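Local coordinates for protein peroxiredoxin PRX1, mitochondrial (Saccharomyces cerevisiae, PDB 5YKJ) that reduces peroxides as a mitochondrial 1-Cys peroxiredoxin, with regeneration probably drawing on the glutathione and thioredoxin systems, at residues 7-11 with 104-108; 36-40 with 75-79; 47-51 with 149-153; 65-71 with 94-100. All blocks are in the same frame, centred on the assembly; numbering follows the deposited sequence.

Contact 1: residues 7-11 with 104-108; sequences DAPNF and VAFLY
Leu107 drives its forked tip into the hollow between Pro9 and Phe11. One prong, CD1, comes within 3.8 Å of Pro9 CB, and the other, CD2, lies 3.9 Å from Phe11 CB. Beside it Val104 makes a second bump: its CG1 methyl sits almost directly over the middle of the Phe11 ring, 3.9 Å from the centroid. That ring is turned toward helix 103-107 because its CG stands between the backbone N and the carbonyl carbon (chi1 57°). The ring of Tyr108, just past the helix, lies between Pro9 and Phe11. Pro9 CG rests on one face of the Tyr108 ring, 4.2 Å from the centroid, while Tyr108 CE1 meets Phe11 CE2 at 3.7 Å, rim against rim with the planes at 89°. Phe131 and Phe22 extend the aromatic packing, edge-to-face with Tyr108 and stacked on Phe11 respectively. The Tyr108 OH donates to Pro9 O over 2.8 Å, at 137° to the C=O. A phenylalanine in place of the tyrosine keeps the ring but would probably leave the Pro9 carbonyl without this donor and the loop less firmly placed. A single directional bond set within apolar packing implies that van der Waals fit joins loop 7-11 to the helix, while the phenol fixes its position.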
loop_
_atom_site.group_PDB
_atom_site.type_symbol
_atom_site.label_atom_id
_atom_site.label_comp_id
_atom_site.label_asym_id
_atom_site.label_seq_id
_atom_site.Cartn_x
_atom_site.Cartn_y
_atom_site.Cartn_z
ATOM N N ASP A 7 10.706 7.849 -5.411
ATOM C CA ASP A 7 10.608 8.175 -4.017
ATOM C C ASP A 7 9.183 8.641 -3.740
ATOM O O ASP A 7 8.666 9.385 -4.435
ATOM C CB ASP A 7 11.521 9.324 -3.625
ATOM C CG ASP A 7 12.991 8.979 -3.721
ATOM O OD1 ASP A 7 13.369 7.855 -3.448
ATOM O OD2 ASP A 7 13.718 9.896 -4.075
ATOM N N ALA A 8 8.632 8.176 -2.645
ATOM C CA ALA A 8 7.347 8.634 -2.209
ATOM C C ALA A 8 7.562 10.010 -1.556
ATOM O O ALA A 8 8.229 10.153 -0.628
ATOM C CB ALA A 8 6.781 7.691 -1.179
ATOM N N PRO A 9 6.930 11.031 -2.123
ATOM C CA PRO A 9 7.133 12.370 -1.580
ATOM C C PRO A 9 6.627 12.541 -0.160
ATOM O O PRO A 9 5.619 12.079 0.153
ATOM C CB PRO A 9 6.302 13.285 -2.482
ATOM C CG PRO A 9 5.667 12.441 -3.467
ATOM C CD PRO A 9 6.134 11.051 -3.343
ATOM N N ASN A 10 7.403 13.237 0.651
ATOM C CA ASN A 10 6.999 13.528 1.988
ATOM C C ASN A 10 6.008 14.693 2.008
ATOM O O ASN A 10 5.959 15.461 1.130
ATOM C CB ASN A 10 8.210 13.872 2.839
ATOM C CG ASN A 10 7.922 13.789 4.338
ATOM O OD1 ASN A 10 6.865 13.418 4.738
ATOM N ND2 ASN A 10 8.898 14.181 5.140
ATOM N N PHE A 11 5.240 14.776 3.066
ATOM C CA PHE A 11 4.252 15.805 3.204
ATOM C C PHE A 11 3.841 15.955 4.650
ATOM O O PHE A 11 4.040 15.111 5.383
ATOM C CB PHE A 11 3.000 15.553 2.307
ATOM C CG PHE A 11 2.302 14.244 2.545
ATOM C CD1 PHE A 11 1.304 14.143 3.484
ATOM C CD2 PHE A 11 2.599 13.130 1.802
ATOM C CE1 PHE A 11 0.689 12.953 3.756
ATOM C CE2 PHE A 11 1.953 11.952 2.046
ATOM C CZ PHE A 11 0.985 11.867 3.006
ATOM N N VAL A 104 -2.590 16.682 -1.398
ATOM C CA VAL A 104 -1.815 15.451 -1.289
ATOM C C VAL A 104 -2.068 14.512 -2.491
ATOM O O VAL A 104 -1.209 13.912 -2.983
ATOM C CB VAL A 104 -1.999 14.715 0.066
ATOM C CG1 VAL A 104 -1.178 13.425 0.168
ATOM C CG2 VAL A 104 -1.696 15.644 1.212
ATOM N N ALA A 105 -3.313 14.472 -2.924
ATOM C CA ALA A 105 -3.660 13.674 -4.079
ATOM C C ALA A 105 -2.902 14.148 -5.311
ATOM O O ALA A 105 -2.484 13.402 -6.084
ATOM C CB ALA A 105 -5.155 13.776 -4.340
ATOM N N PHE A 106 -2.798 15.460 -5.425
ATOM C CA PHE A 106 -2.084 16.115 -6.497
ATOM C C PHE A 106 -0.595 15.777 -6.438
ATOM O O PHE A 106 -0.007 15.438 -7.408
ATOM C CB PHE A 106 -2.331 17.637 -6.430
ATOM C CG PHE A 106 -1.612 18.448 -7.491
ATOM C CD1 PHE A 106 -1.927 18.373 -8.813
ATOM C CD2 PHE A 106 -0.634 19.312 -7.106
ATOM C CE1 PHE A 106 -1.245 19.120 -9.719
ATOM C CE2 PHE A 106 0.021 20.071 -8.017
ATOM C CZ PHE A 106 -0.278 19.973 -9.321
ATOM N N LEU A 107 -0.065 15.820 -5.222
ATOM C CA LEU A 107 1.323 15.503 -4.999
ATOM C C LEU A 107 1.643 14.053 -5.412
ATOM O O LEU A 107 2.706 13.756 -5.786
ATOM C CB LEU A 107 1.692 15.735 -3.537
ATOM C CG LEU A 107 3.053 15.303 -3.053
ATOM C CD1 LEU A 107 4.113 16.217 -3.650
ATOM C CD2 LEU A 107 3.099 15.375 -1.548
ATOM N N TYR A 108 0.638 13.221 -5.297
ATOM C CA TYR A 108 0.769 11.819 -5.641
ATOM C C TYR A 108 0.304 11.442 -7.048
ATOM O O TYR A 108 0.144 10.326 -7.336
ATOM C CB TYR A 108 0.212 10.892 -4.526
ATOM C CG TYR A 108 1.222 10.618 -3.446
ATOM C CD1 TYR A 108 1.527 11.574 -2.522
ATOM C CD2 TYR A 108 1.878 9.406 -3.386
ATOM C CE1 TYR A 108 2.490 11.353 -1.563
ATOM C CE2 TYR A 108 2.838 9.177 -2.438
ATOM C CZ TYR A 108 3.129 10.143 -1.522
ATOM O OH TYR A 108 4.059 9.891 -0.608
#

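Contact 2: residues 36-40 with 75-79; sequences HPADF and SHEKW
Asp39 and Phe40 lie across the indole of Trp79, bringing the Pro-x-x-x-Thr-x-x-Cys active-site loop of the peroxiredoxin fold, which leads to the oxidised Cys44, against helix 73-87. Asp39 CA stands over the face of the indole, 4.0 Å from the centroid of its six-membered ring, and the carboxylate is turned only 20° from the indole plane. The Asp39 side chain swings toward the helix with CG anti to the carbonyl carbon (chi1 -67°). His76 ND1 then donates to Asp39 OD2 at 2.5 Å, meeting the syn lone pair nearly in the imidazole plane. Ser75 OG lies 2.8 Å from the same Asp39 OD2, and this hydroxyl also pairs with Glu71. The second oxygen, Asp39 OD1, is bonded by Ser69 OG.

Trp79 projects its indole from the helix with CG anti to the backbone N (chi1 -170°). Its far edge, at CH2, approaches the face of His36 at 4.3 Å from His36 CG, an edge-to-face arrangement that starts an aromatic cluster. Phe40 completes it: its CB points away from the helix, yet the ring comes back, and Trp79 CB sits over one face, 4.2 Å from the centroid. Thr45 OG1 takes up the indole NE1. At the rim of the Phe40 ring, near its plane, CZ touches Lys78 CB at 3.7 Å.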
loop_
_atom_site.group_PDB
_atom_site.type_symbol
_atom_site.label_atom_id
_atom_site.label_comp_id
_atom_site.label_asym_id
_atom_site.label_seq_id
_atom_site.Cartn_x
_atom_site.Cartn_y
_atom_site.Cartn_z
ATOM N N HIS A 36 -9.047 7.290 -1.504
ATOM C CA HIS A 36 -10.473 7.344 -1.703
ATOM C C HIS A 36 -10.920 8.713 -2.184
ATOM O O HIS A 36 -10.477 9.665 -1.739
ATOM C CB HIS A 36 -11.198 6.953 -0.406
ATOM C CG HIS A 36 -10.779 5.623 0.087
ATOM N ND1 HIS A 36 -11.336 4.461 -0.356
ATOM C CD2 HIS A 36 -9.822 5.264 0.959
ATOM C CE1 HIS A 36 -10.705 3.447 0.181
ATOM N NE2 HIS A 36 -9.796 3.905 0.994
ATOM N N PRO A 37 -11.854 8.734 -3.147
ATOM C CA PRO A 37 -12.344 10.008 -3.657
ATOM C C PRO A 37 -13.184 10.830 -2.655
ATOM O O PRO A 37 -13.174 11.998 -2.718
ATOM C CB PRO A 37 -13.168 9.629 -4.899
ATOM C CG PRO A 37 -12.718 8.277 -5.262
ATOM C CD PRO A 37 -12.329 7.620 -3.992
ATOM N N ALA A 38 -13.921 10.151 -1.808
ATOM C CA ALA A 38 -14.821 10.804 -0.878
ATOM C C ALA A 38 -15.157 9.916 0.303
ATOM O O ALA A 38 -14.970 8.763 0.243
ATOM C CB ALA A 38 -16.093 11.151 -1.591
ATOM N N ASP A 39 -15.669 10.502 1.373
ATOM C CA ASP A 39 -16.097 9.758 2.521
ATOM C C ASP A 39 -17.539 9.308 2.296
ATOM O O ASP A 39 -18.175 9.777 1.463
ATOM C CB ASP A 39 -16.068 10.626 3.808
ATOM C CG ASP A 39 -14.679 11.036 4.234
ATOM O OD1 ASP A 39 -13.767 10.722 3.524
ATOM O OD2 ASP A 39 -14.587 11.710 5.241
ATOM N N PHE A 40 -17.996 8.385 3.109
ATOM C CA PHE A 40 -19.390 7.908 3.085
ATOM C C PHE A 40 -19.824 7.361 1.742
ATOM O O PHE A 40 -20.883 7.551 1.333
ATOM C CB PHE A 40 -20.345 9.016 3.579
ATOM C CG PHE A 40 -20.006 9.547 4.942
ATOM C CD1 PHE A 40 -20.332 8.847 6.051
ATOM C CD2 PHE A 40 -19.365 10.727 5.091
ATOM C CE1 PHE A 40 -20.036 9.314 7.276
ATOM C CE2 PHE A 40 -19.062 11.190 6.334
ATOM C CZ PHE A 40 -19.391 10.470 7.420
ATOM N N SER A 75 -14.991 15.411 8.740
ATOM C CA SER A 75 -15.774 14.453 8.006
ATOM C C SER A 75 -15.217 13.041 8.206
ATOM O O SER A 75 -15.929 12.132 8.460
ATOM C CB SER A 75 -15.855 14.854 6.544
ATOM O OG SER A 75 -16.390 13.809 5.800
ATOM N N HIS A 76 -13.905 12.914 8.155
ATOM C CA HIS A 76 -13.277 11.617 8.336
ATOM C C HIS A 76 -13.578 11.026 9.708
ATOM O O HIS A 76 -13.714 9.867 9.813
ATOM C CB HIS A 76 -11.762 11.685 8.171
ATOM C CG HIS A 76 -11.311 12.022 6.800
ATOM N ND1 HIS A 76 -12.159 12.127 5.739
ATOM C CD2 HIS A 76 -10.077 12.274 6.326
ATOM C CE1 HIS A 76 -11.458 12.455 4.670
ATOM N NE2 HIS A 76 -10.199 12.535 4.999
ATOM N N GLU A 77 -13.630 11.868 10.729
ATOM C CA GLU A 77 -13.940 11.373 12.047
ATOM C C GLU A 77 -15.325 10.729 12.124
ATOM O O GLU A 77 -15.451 9.681 12.683
ATOM C CB GLU A 77 -13.784 12.493 13.068
ATOM C CG GLU A 77 -12.337 12.708 13.472
ATOM C CD GLU A 77 -12.061 14.007 14.205
ATOM O OE1 GLU A 77 -12.886 14.871 14.236
ATOM O OE2 GLU A 77 -10.943 14.170 14.663
ATOM N N LYS A 78 -16.316 11.364 11.521
ATOM C CA LYS A 78 -17.648 10.813 11.467
ATOM C C LYS A 78 -17.675 9.511 10.660
ATOM O O LYS A 78 -18.318 8.589 11.007
ATOM C CB LYS A 78 -18.639 11.783 10.823
ATOM C CG LYS A 78 -18.812 13.104 11.523
ATOM C CD LYS A 78 -19.669 14.101 10.709
ATOM C CE LYS A 78 -19.202 14.372 9.257
ATOM N NZ LYS A 78 -19.229 15.789 8.712
ATOM N N TRP A 79 -16.927 9.497 9.556
ATOM C CA TRP A 79 -16.840 8.319 8.710
ATOM C C TRP A 79 -16.236 7.157 9.507
ATOM O O TRP A 79 -16.704 6.093 9.441
ATOM C CB TRP A 79 -15.993 8.646 7.471
ATOM C CG TRP A 79 -15.988 7.613 6.378
ATOM C CD1 TRP A 79 -16.973 6.764 6.082
ATOM C CD2 TRP A 79 -14.951 7.356 5.448
ATOM N NE1 TRP A 79 -16.625 5.971 5.051
ATOM C CE2 TRP A 79 -15.372 6.308 4.660
ATOM C CE3 TRP A 79 -13.693 7.867 5.259
ATOM C CZ2 TRP A 79 -14.602 5.788 3.650
ATOM C CZ3 TRP A 79 -12.928 7.356 4.248
ATOM C CH2 TRP A 79 -13.387 6.325 3.463
#

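Contact 3: residues 47-51 with 149-153; sequences EVSAF and VGRNT
Glu47 and Arg151 carry the polar half of this contact, joining helix 46-53 to the loop that leads into helix 153-169. The main bond is to the backbone: Arg151 N donates to Glu47 OE2 over 2.9 Å, with an N-H...O angle of 146°, and reaches the lone pair that faces away from the other oxygen. The same Glu47 OE2 also touches the aliphatic part of the arginine, 3.3 Å from Arg151 CG.

The charged interaction is looser. Glu47 OE1 lies 3.6 Å from Arg151 NH1, with the carboxylate and guanidinium planes only 1° apart. The oxygen stands well out of the guanidinium plane, so this is attraction between charges with no N-H directed at it. Each group has a stronger partner outside: Arg128 pairs with Glu47 OE1, and Arg151 NH2 bonds to the carbonyls of Ser35 and Arg128.

Apolar contact is carried by one methyl. Thr153 CG2 meets Ala50 CB at 3.9 Å and also sits 4.3 Å above the Phe51 plane, over the ring centre. With OG1 of Thr153 between the backbone N and the carbonyl carbon (chi1 57°), CG2 is the branch offered to the helix. Phe51 is stacked on Phe34 as well.

Just before Thr153, Asn152 N-caps the following helix through OD1 to Glu155 N. With Cys44 two residues ahead of helix 46-53, the glutamate held between two arginines is consistent with the charged network beside the reactive cysteine in the peroxiredoxin active site.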
loop_
_atom_site.group_PDB
_atom_site.type_symbol
_atom_site.label_atom_id
_atom_site.label_comp_id
_atom_site.label_asym_id
_atom_site.label_seq_id
_atom_site.Cartn_x
_atom_site.Cartn_y
_atom_site.Cartn_z
ATOM N N GLU A 47 -13.754 -1.171 2.246
ATOM C CA GLU A 47 -12.316 -1.301 2.151
ATOM C C GLU A 47 -11.571 -0.831 3.405
ATOM O O GLU A 47 -10.738 -1.497 3.894
ATOM C CB GLU A 47 -11.828 -0.545 0.892
ATOM C CG GLU A 47 -12.256 -1.168 -0.435
ATOM C CD GLU A 47 -11.864 -0.329 -1.645
ATOM O OE1 GLU A 47 -11.857 0.868 -1.492
ATOM O OE2 GLU A 47 -11.636 -0.876 -2.700
ATOM N N VAL A 48 -11.943 0.323 3.899
ATOM C CA VAL A 48 -11.339 0.815 5.087
ATOM C C VAL A 48 -11.670 -0.096 6.273
ATOM O O VAL A 48 -10.895 -0.330 7.101
ATOM C CB VAL A 48 -11.688 2.311 5.365
ATOM C CG1 VAL A 48 -10.992 2.792 6.608
ATOM C CG2 VAL A 48 -11.252 3.200 4.257
ATOM N N SER A 49 -12.869 -0.594 6.261
ATOM C CA SER A 49 -13.301 -1.511 7.302
ATOM C C SER A 49 -12.425 -2.756 7.318
ATOM O O SER A 49 -12.058 -3.229 8.335
ATOM C CB SER A 49 -14.797 -1.922 7.056
ATOM O OG SER A 49 -15.670 -0.856 7.228
ATOM N N ALA A 50 -12.140 -3.280 6.147
ATOM C CA ALA A 50 -11.313 -4.470 6.056
ATOM C C ALA A 50 -9.874 -4.223 6.535
ATOM O O ALA A 50 -9.335 -4.996 7.248
ATOM C CB ALA A 50 -11.354 -5.046 4.647
ATOM N N PHE A 51 -9.295 -3.108 6.112
ATOM C CA PHE A 51 -7.961 -2.782 6.544
ATOM C C PHE A 51 -7.944 -2.608 8.050
ATOM O O PHE A 51 -7.017 -2.947 8.676
ATOM C CB PHE A 51 -7.441 -1.526 5.846
ATOM C CG PHE A 51 -6.948 -1.773 4.452
ATOM C CD1 PHE A 51 -5.825 -2.505 4.227
ATOM C CD2 PHE A 51 -7.601 -1.244 3.382
ATOM C CE1 PHE A 51 -5.400 -2.722 2.941
ATOM C CE2 PHE A 51 -7.178 -1.480 2.085
ATOM C CZ PHE A 51 -6.070 -2.213 1.861
ATOM N N VAL A 149 -15.062 -0.995 -7.979
ATOM C CA VAL A 149 -14.498 -2.299 -7.712
ATOM C C VAL A 149 -13.612 -2.331 -6.467
ATOM O O VAL A 149 -12.581 -1.801 -6.435
ATOM C CB VAL A 149 -13.640 -2.776 -8.922
ATOM C CG1 VAL A 149 -12.969 -4.126 -8.654
ATOM C CG2 VAL A 149 -14.469 -2.852 -10.172
ATOM N N GLY A 150 -14.084 -3.044 -5.469
ATOM C CA GLY A 150 -13.370 -3.181 -4.239
ATOM C C GLY A 150 -12.090 -3.957 -4.417
ATOM O O GLY A 150 -12.005 -4.825 -5.188
ATOM N N ARG A 151 -11.129 -3.565 -3.612
ATOM C CA ARG A 151 -9.803 -4.147 -3.623
ATOM C C ARG A 151 -9.794 -5.524 -2.973
ATOM O O ARG A 151 -10.799 -6.035 -2.581
ATOM C CB ARG A 151 -8.793 -3.212 -2.970
ATOM C CG ARG A 151 -8.670 -1.864 -3.646
ATOM C CD ARG A 151 -8.209 -0.772 -2.662
ATOM N NE ARG A 151 -7.981 0.526 -3.290
ATOM C CZ ARG A 151 -8.104 1.681 -2.677
ATOM N NH1 ARG A 151 -8.416 1.755 -1.427
ATOM N NH2 ARG A 151 -7.877 2.777 -3.344
ATOM N N ASN A 152 -8.602 -6.099 -2.916
ATOM C CA ASN A 152 -8.406 -7.430 -2.321
ATOM C C ASN A 152 -7.327 -7.357 -1.244
ATOM O O ASN A 152 -6.226 -7.148 -1.538
ATOM C CB ASN A 152 -8.014 -8.412 -3.426
ATOM C CG ASN A 152 -7.887 -9.826 -2.945
ATOM O OD1 ASN A 152 -7.615 -10.065 -1.852
ATOM N ND2 ASN A 152 -8.040 -10.728 -3.844
ATOM N N THR A 153 -7.723 -7.498 0.005
ATOM C CA THR A 153 -6.785 -7.396 1.094
ATOM C C THR A 153 -5.736 -8.509 1.111
ATOM O O THR A 153 -4.675 -8.324 1.517
ATOM C CB THR A 153 -7.501 -7.240 2.441
ATOM O OG1 THR A 153 -8.387 -8.330 2.636
ATOM C CG2 THR A 153 -8.281 -5.927 2.455
#

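Contact 4: residues 65-71 with 94-100; sequences LIGLSVE and FPIIGDT
Gly67 O is approached twice: Ile97 N donates to Gly67 O over 2.9 Å, almost straight at 173°. Ile96 CA adds a CA-H...O contact, 3.4 Å from Gly67 O. The pairing belongs to the beta-alpha-beta unit of the thioredoxin-like fold, where strand 96-98 pairs in parallel with strand 63-69 after helix 73-87 has crossed over. Gly67 N in turn donates to Pro95 O at 3.0 Å, in the carbonyl plane. Farther along the pairing weakens, and Asp99 N reaches Ser69 O by a weak bond.

Side chains flank the backbone pairing. Ile66 CD1 meets Ile97 CD1 at 3.8 Å, and Ile97 shares its sheet face with Leu68. At the other end Phe94 is folded against Leu65: its CG stands between the backbone N and the carbonyl carbon (chi1 49°), which brings Phe94 CD2 to 3.7 Å from Leu65 CD1. Val48 and Phe51 of helix 46-53 press on the same ring. An alanine here removes the ring and would probably open a gap between the sheet and helix 46-53, leaving Leu65 CD1 without the ring it packs on.

Val70 centres an inverse gamma turn past the strand, where one water donates to both Val70 O, 3.1 Å away, and Thr100 O, 2.8 Å away.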
loop_
_atom_site.group_PDB
_atom_site.type_symbol
_atom_site.label_atom_id
_atom_site.label_comp_id
_atom_site.label_asym_id
_atom_site.label_seq_id
_atom_site.Cartn_x
_atom_site.Cartn_y
_atom_site.Cartn_z
ATOM N N LEU A 65 -0.412 1.414 7.953
ATOM C CA LEU A 65 -1.457 1.788 7.053
ATOM C C LEU A 65 -1.759 3.266 7.201
ATOM O O LEU A 65 -1.581 3.846 8.206
ATOM C CB LEU A 65 -2.730 0.964 7.320
ATOM C CG LEU A 65 -2.611 -0.534 7.205
ATOM C CD1 LEU A 65 -3.772 -1.242 7.845
ATOM C CD2 LEU A 65 -2.605 -0.899 5.753
ATOM N N ILE A 66 -2.176 3.845 6.097
ATOM C CA ILE A 66 -2.610 5.228 6.066
ATOM C C ILE A 66 -3.570 5.456 4.892
ATOM O O ILE A 66 -3.293 5.130 3.816
ATOM C CB ILE A 66 -1.457 6.227 6.097
ATOM C CG1 ILE A 66 -1.987 7.619 6.230
ATOM C CG2 ILE A 66 -0.567 6.067 4.892
ATOM C CD1 ILE A 66 -0.972 8.569 6.807
ATOM N N GLY A 67 -4.688 6.015 5.226
ATOM C CA GLY A 67 -5.689 6.244 4.278
ATOM C C GLY A 67 -5.766 7.721 3.752
ATOM O O GLY A 67 -5.312 8.578 4.455
ATOM N N LEU A 68 -6.159 8.091 2.513
ATOM C CA LEU A 68 -6.305 9.409 2.077
ATOM C C LEU A 68 -7.680 9.415 1.468
ATOM O O LEU A 68 -8.064 8.617 0.743
ATOM C CB LEU A 68 -5.247 9.720 1.001
ATOM C CG LEU A 68 -5.290 11.073 0.321
ATOM C CD1 LEU A 68 -3.982 11.330 -0.367
ATOM C CD2 LEU A 68 -6.373 11.084 -0.737
ATOM N N SER A 69 -8.388 10.498 1.781
ATOM C CA SER A 69 -9.700 10.769 1.245
ATOM C C SER A 69 -9.851 12.296 1.094
ATOM O O SER A 69 -9.428 12.998 1.947
ATOM C CB SER A 69 -10.806 10.208 2.093
ATOM O OG SER A 69 -12.000 10.467 1.488
ATOM N N VAL A 70 -10.486 12.761 0.010
ATOM C CA VAL A 70 -10.657 14.147 -0.206
ATOM C C VAL A 70 -11.787 14.832 0.472
ATOM O O VAL A 70 -12.685 15.241 -0.134
ATOM C CB VAL A 70 -10.681 14.402 -1.726
ATOM C CG1 VAL A 70 -10.656 15.879 -2.040
ATOM C CG2 VAL A 70 -9.547 13.681 -2.381
ATOM N N GLU A 71 -11.644 14.931 1.769
ATOM C CA GLU A 71 -12.556 15.609 2.659
ATOM C C GLU A 71 -11.769 16.064 3.887
ATOM O O GLU A 71 -10.678 15.729 4.045
ATOM C CB GLU A 71 -13.744 14.722 3.104
ATOM C CG GLU A 71 -14.449 14.019 1.999
ATOM C CD GLU A 71 -15.957 13.928 2.157
ATOM O OE1 GLU A 71 -16.618 13.227 1.417
ATOM O OE2 GLU A 71 -16.475 14.541 3.079
ATOM N N PHE A 94 -5.220 3.519 12.354
ATOM C CA PHE A 94 -4.396 4.240 11.438
ATOM C C PHE A 94 -5.119 5.520 11.081
ATOM O O PHE A 94 -6.248 5.668 11.233
ATOM C CB PHE A 94 -4.092 3.396 10.187
ATOM C CG PHE A 94 -5.301 2.769 9.563
ATOM C CD1 PHE A 94 -6.130 3.515 8.782
ATOM C CD2 PHE A 94 -5.594 1.441 9.725
ATOM C CE1 PHE A 94 -7.244 2.962 8.217
ATOM C CE2 PHE A 94 -6.681 0.880 9.112
ATOM C CZ PHE A 94 -7.522 1.644 8.385
ATOM N N PRO A 95 -4.310 6.453 10.605
ATOM C CA PRO A 95 -4.859 7.726 10.208
ATOM C C PRO A 95 -5.524 7.742 8.846
ATOM O O PRO A 95 -5.219 6.957 8.031
ATOM C CB PRO A 95 -3.634 8.637 10.081
ATOM C CG PRO A 95 -2.450 7.833 10.402
ATOM C CD PRO A 95 -2.855 6.424 10.385
ATOM N N ILE A 96 -6.411 8.693 8.696
ATOM C CA ILE A 96 -6.995 9.006 7.431
ATOM C C ILE A 96 -6.658 10.497 7.228
ATOM O O ILE A 96 -6.963 11.281 8.041
ATOM C CB ILE A 96 -8.511 8.792 7.330
ATOM C CG1 ILE A 96 -8.863 7.373 7.781
ATOM C CG2 ILE A 96 -8.954 8.984 5.895
ATOM C CD1 ILE A 96 -10.287 7.004 7.577
ATOM N N ILE A 97 -5.993 10.804 6.115
ATOM C CA ILE A 97 -5.589 12.142 5.806
ATOM C C ILE A 97 -6.749 13.013 5.294
ATOM O O ILE A 97 -7.437 12.640 4.435
ATOM C CB ILE A 97 -4.487 12.112 4.712
ATOM C CG1 ILE A 97 -3.233 11.364 5.192
ATOM C CG2 ILE A 97 -4.186 13.509 4.181
ATOM C CD1 ILE A 97 -2.402 10.775 4.058
ATOM N N GLY A 98 -6.895 14.190 5.880
ATOM C CA GLY A 98 -7.910 15.104 5.431
ATOM C C GLY A 98 -7.368 15.981 4.317
ATOM O O GLY A 98 -6.806 16.984 4.529
ATOM N N ASP A 99 -7.541 15.536 3.109
ATOM C CA ASP A 99 -7.053 16.215 1.938
ATOM C C ASP A 99 -8.155 17.023 1.277
ATOM O O ASP A 99 -8.514 16.832 0.179
ATOM C CB ASP A 99 -6.494 15.162 0.985
ATOM C CG ASP A 99 -5.544 15.738 -0.049
ATOM O OD1 ASP A 99 -4.936 16.699 0.242
ATOM O OD2 ASP A 99 -5.450 15.161 -1.101
ATOM N N THR A 100 -8.623 17.996 2.026
ATOM C CA THR A 100 -9.763 18.760 1.694
ATOM C C THR A 100 -9.685 19.421 0.314
ATOM O O THR A 100 -10.638 19.500 -0.354
ATOM C CB THR A 100 -9.873 19.893 2.730
ATOM O OG1 THR A 100 -9.760 19.374 4.057
ATOM C CG2 THR A 100 -11.098 20.661 2.533
HETATM O O HOH W 1 -13.196 18.292 -0.155
#

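Overall arrangement
Contacts 2 and 4 are buried, with centres about 8 Å apart, whereas contacts 1 and 3 are only partly buried. Contact 4 adds the edge strand 96-98 to the sheet, mostly by backbone bonds with apolar flanks. Contact 2 joins the same beta-alpha-beta unit through its helix 73-87, but by a carboxylate and aromatic rings; the two meet where Ser69 OG bonds to Asp39 OD1. Contact 1, packed around one phenol bond, touches contact 4, since Asp99 OD1 and OD2 accept from Val104 N and Ala105 N. Contact 3 is the most charged, and His36 CE1 packs on its Glu47 and Arg151. Contacts 1 and 3 do not touch, their nearest atoms being about 11 Å apart.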